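Local coordinates for ubiquitin-conjugating enzyme E2, putative (Trypanosoma cruzi, PDB 4DS2), which probably acts as a ubiquitin-conjugating (E2) enzyme, carrying activated ubiquitin or a related modifier as a thioester for transfer to target proteins, at residues A[56-61]-A[130-135]. Numbering follows the deposited sequence.
Sequences VKAPAD and RVFSQY
Phe132 holds CG beside its backbone N and anti to its carbonyl carbon (chi1 -72°), which sends the ring out from the helix end toward Ala58. With chi2 at -28°, one face of the ring is turned to the Ala58 methyl. Ala58 CB sits 3.5 Å from the centroid of the Phe132 ring, 18° off the ring normal, a CH-pi contact. The methyl is displaced toward the rim, and its closest ring atom is CD2 of Phe132. Val56 meets the same ring differently. Its CG1 lies near the ring plane, 4.4 Å from CE2 of Phe132. The fold is that of the ubiquitin-conjugating enzymes, with a four-stranded antiparallel sheet and flanking helices. Here the end of strand 51-57 and the loop after it pack against the last turn of helix 120-132. No hydrogen bond joins the two segments. Tyr71, on the neighbouring strand 70-76, and Tyr64 also bring their rings to Phe132, which is buried. Pro59 touches both Phe132 and Ser133. Pro59 CD lies 3.8 Å from CB of Phe132, and the two side chains cross at about a right angle. Pro59 CG reaches 3.7 Å from OG of Ser133, where the chain leaves helical geometry.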
ATOM      1  N   VAL A  56      -9.263   1.013   0.631  1.00 44.01           N
ATOM      2  CA  VAL A  56      -8.697   1.532  -0.621  1.00 43.59           C
ATOM      3  C   VAL A  56      -9.400   0.883  -1.789  1.00 46.37           C
ATOM      4  O   VAL A  56      -9.862  -0.258  -1.684  1.00 48.21           O
ATOM      5  CB  VAL A  56      -7.174   1.240  -0.704  1.00 42.38           C
ATOM      6  CG1 VAL A  56      -6.614   1.635  -2.054  1.00 41.25           C
ATOM      7  CG2 VAL A  56      -6.407   1.950   0.417  1.00 42.38           C
ATOM      8  N   LYS A  57      -9.485   1.614  -2.900  1.00 49.60           N
ATOM      9  CA  LYS A  57      -9.782   1.009  -4.219  1.00 49.29           C
ATOM     10  C   LYS A  57      -8.520   1.063  -5.045  1.00 46.03           C
ATOM     11  O   LYS A  57      -7.836   2.078  -5.052  1.00 43.02           O
ATOM     12  CB  LYS A  57     -10.887   1.770  -4.943  1.00 51.48           C
ATOM     13  CG  LYS A  57     -12.223   1.785  -4.198  1.00 55.60           C
ATOM     14  CD  LYS A  57     -12.890   0.418  -4.186  1.00 57.38           C
ATOM     15  CE  LYS A  57     -13.906   0.316  -3.061  1.00 58.14           C
ATOM     16  NZ  LYS A  57     -15.100   1.166  -3.299  1.00 58.81           N
ATOM     17  N   ALA A  58      -8.196  -0.028  -5.729  1.00 47.26           N
ATOM     18  CA  ALA A  58      -7.186   0.037  -6.792  1.00 46.64           C
ATOM     19  C   ALA A  58      -7.717   0.864  -7.980  1.00 48.62           C
ATOM     20  O   ALA A  58      -8.937   1.096  -8.084  1.00 49.83           O
ATOM     21  CB  ALA A  58      -6.780  -1.349  -7.235  1.00 44.52           C
ATOM     22  N   PRO A  59      -6.809   1.325  -8.875  1.00 50.54           N
ATOM     23  CA  PRO A  59      -7.202   2.060 -10.087  1.00 52.59           C
ATOM     24  C   PRO A  59      -8.133   1.234 -10.995  1.00 55.62           C
ATOM     25  O   PRO A  59      -7.924   0.024 -11.130  1.00 53.82           O
ATOM     26  CB  PRO A  59      -5.861   2.271 -10.811  1.00 52.01           C
ATOM     27  CG  PRO A  59      -4.806   2.078  -9.789  1.00 48.69           C
ATOM     28  CD  PRO A  59      -5.364   1.025  -8.888  1.00 48.86           C
ATOM     29  N   ALA A  60      -9.126   1.885 -11.620  1.00 60.79           N
ATOM     30  CA  ALA A  60      -9.987   1.242 -12.650  1.00 62.64           C
ATOM     31  C   ALA A  60      -9.118   0.718 -13.815  1.00 66.11           C
ATOM     32  O   ALA A  60      -9.393  -0.334 -14.409  1.00 65.73           O
ATOM     33  CB  ALA A  60     -11.026   2.222 -13.160  1.00 61.68           C
ATOM     34  N   ASP A  61      -8.088   1.510 -14.131  1.00 68.75           N
ATOM     35  CA  ASP A  61      -6.869   1.132 -14.901  1.00 67.95           C
ATOM     36  C   ASP A  61      -6.356  -0.314 -14.777  1.00 61.18           C
ATOM     37  O   ASP A  61      -5.951  -0.890 -15.771  1.00 58.00           O
ATOM     38  CB  ASP A  61      -5.717   2.032 -14.404  1.00 71.99           C
ATOM     39  CG  ASP A  61      -4.887   2.618 -15.511  1.00 78.01           C
ATOM     40  OD1 ASP A  61      -5.437   3.391 -16.344  1.00 76.49           O
ATOM     41  OD2 ASP A  61      -3.661   2.351 -15.490  1.00 88.62           O
ATOM     42  N   ARG A 130       2.896   0.895  -6.701  1.00 38.03           N
ATOM     43  CA  ARG A 130       3.876  -0.132  -7.007  1.00 37.08           C
ATOM     44  C   ARG A 130       3.203  -1.479  -7.214  1.00 34.78           C
ATOM     45  O   ARG A 130       3.490  -2.187  -8.155  1.00 33.54           O
ATOM     46  CB  ARG A 130       4.929  -0.182  -5.893  1.00 35.55           C
ATOM     47  CG  ARG A 130       5.901  -1.316  -5.977  1.00 35.73           C
ATOM     48  CD  ARG A 130       6.688  -1.301  -7.246  1.00 36.71           C
ATOM     49  NE  ARG A 130       7.625  -2.411  -7.227  1.00 38.19           N
ATOM     50  CZ  ARG A 130       8.306  -2.841  -8.287  1.00 39.80           C
ATOM     51  NH1 ARG A 130       8.153  -2.253  -9.473  1.00 41.00           N
ATOM     52  NH2 ARG A 130       9.152  -3.861  -8.162  1.00 39.36           N
ATOM     53  N   VAL A 131       2.291  -1.819  -6.314  1.00 35.17           N
ATOM     54  CA  VAL A 131       1.663  -3.137  -6.327  1.00 33.63           C
ATOM     55  C   VAL A 131       0.515  -3.278  -7.339  1.00 35.26           C
ATOM     56  O   VAL A 131       0.423  -4.281  -8.073  1.00 33.47           O
ATOM     57  CB  VAL A 131       1.204  -3.477  -4.921  1.00 33.21           C
ATOM     58  CG1 VAL A 131       0.375  -4.768  -4.910  1.00 33.16           C
ATOM     59  CG2 VAL A 131       2.450  -3.596  -4.042  1.00 31.25           C
ATOM     60  N   PHE A 132      -0.344  -2.262  -7.399  1.00 35.93           N
ATOM     61  CA  PHE A 132      -1.506  -2.299  -8.280  1.00 36.09           C
ATOM     62  C   PHE A 132      -1.196  -1.919  -9.736  1.00 37.39           C
ATOM     63  O   PHE A 132      -1.915  -2.336 -10.669  1.00 36.38           O
ATOM     64  CB  PHE A 132      -2.583  -1.349  -7.724  1.00 37.41           C
ATOM     65  CG  PHE A 132      -3.261  -1.834  -6.468  1.00 38.54           C
ATOM     66  CD1 PHE A 132      -3.381  -3.202  -6.173  1.00 38.61           C
ATOM     67  CD2 PHE A 132      -3.847  -0.919  -5.608  1.00 40.39           C
ATOM     68  CE1 PHE A 132      -4.034  -3.634  -5.049  1.00 38.72           C
ATOM     69  CE2 PHE A 132      -4.517  -1.352  -4.478  1.00 40.86           C
ATOM     70  CZ  PHE A 132      -4.611  -2.713  -4.203  1.00 40.38           C
ATOM     71  N   SER A 133      -0.158  -1.090  -9.913  1.00 38.78           N
ATOM     72  CA  SER A 133       0.122  -0.444 -11.195  1.00 39.71           C
ATOM     73  C   SER A 133       1.503  -0.662 -11.778  1.00 40.17           C
ATOM     74  O   SER A 133       1.609  -0.778 -12.983  1.00 40.60           O
ATOM     75  CB  SER A 133      -0.193   1.034 -11.111  1.00 40.74           C
ATOM     76  OG  SER A 133      -1.585   1.187 -11.275  1.00 42.11           O
ATOM     77  N   GLN A 134       2.556  -0.731 -10.967  1.00 40.86           N
ATOM     78  CA  GLN A 134       3.884  -0.879 -11.536  1.00 43.26           C
ATOM     79  C   GLN A 134       4.465  -2.245 -11.258  1.00 41.33           C
ATOM     80  O   GLN A 134       5.671  -2.407 -11.221  1.00 44.71           O
ATOM     81  CB  GLN A 134       4.842   0.202 -11.028  1.00 46.24           C
ATOM     82  CG  GLN A 134       4.352   1.649 -11.173  1.00 52.77           C
ATOM     83  CD  GLN A 134       4.100   2.124 -12.622  1.00 56.64           C
ATOM     84  OE1 GLN A 134       4.544   1.501 -13.596  1.00 56.46           O
ATOM     85  NE2 GLN A 134       3.415   3.271 -12.758  1.00 58.70           N
ATOM     86  N   TYR A 135       3.626  -3.245 -11.125  1.00 38.89           N
ATOM     87  CA  TYR A 135       4.109  -4.567 -10.739  1.00 38.02           C
ATOM     88  C   TYR A 135       4.936  -5.282 -11.800  1.00 41.33           C
ATOM     89  O   TYR A 135       5.847  -6.070 -11.428  1.00 41.51           O
ATOM     90  CB  TYR A 135       2.957  -5.485 -10.312  1.00 36.59           C
ATOM     91  CG  TYR A 135       1.845  -5.588 -11.327  1.00 35.14           C
ATOM     92  CD1 TYR A 135       0.830  -4.622 -11.365  1.00 35.04           C
ATOM     93  CD2 TYR A 135       1.812  -6.623 -12.247  1.00 34.67           C
ATOM     94  CE1 TYR A 135      -0.187  -4.690 -12.292  1.00 35.05           C
ATOM     95  CE2 TYR A 135       0.787  -6.708 -13.185  1.00 35.28           C
ATOM     96  CZ  TYR A 135      -0.220  -5.743 -13.197  1.00 35.12           C
ATOM     97  OH  TYR A 135      -1.258  -5.817 -14.101  1.00 33.79           O
TER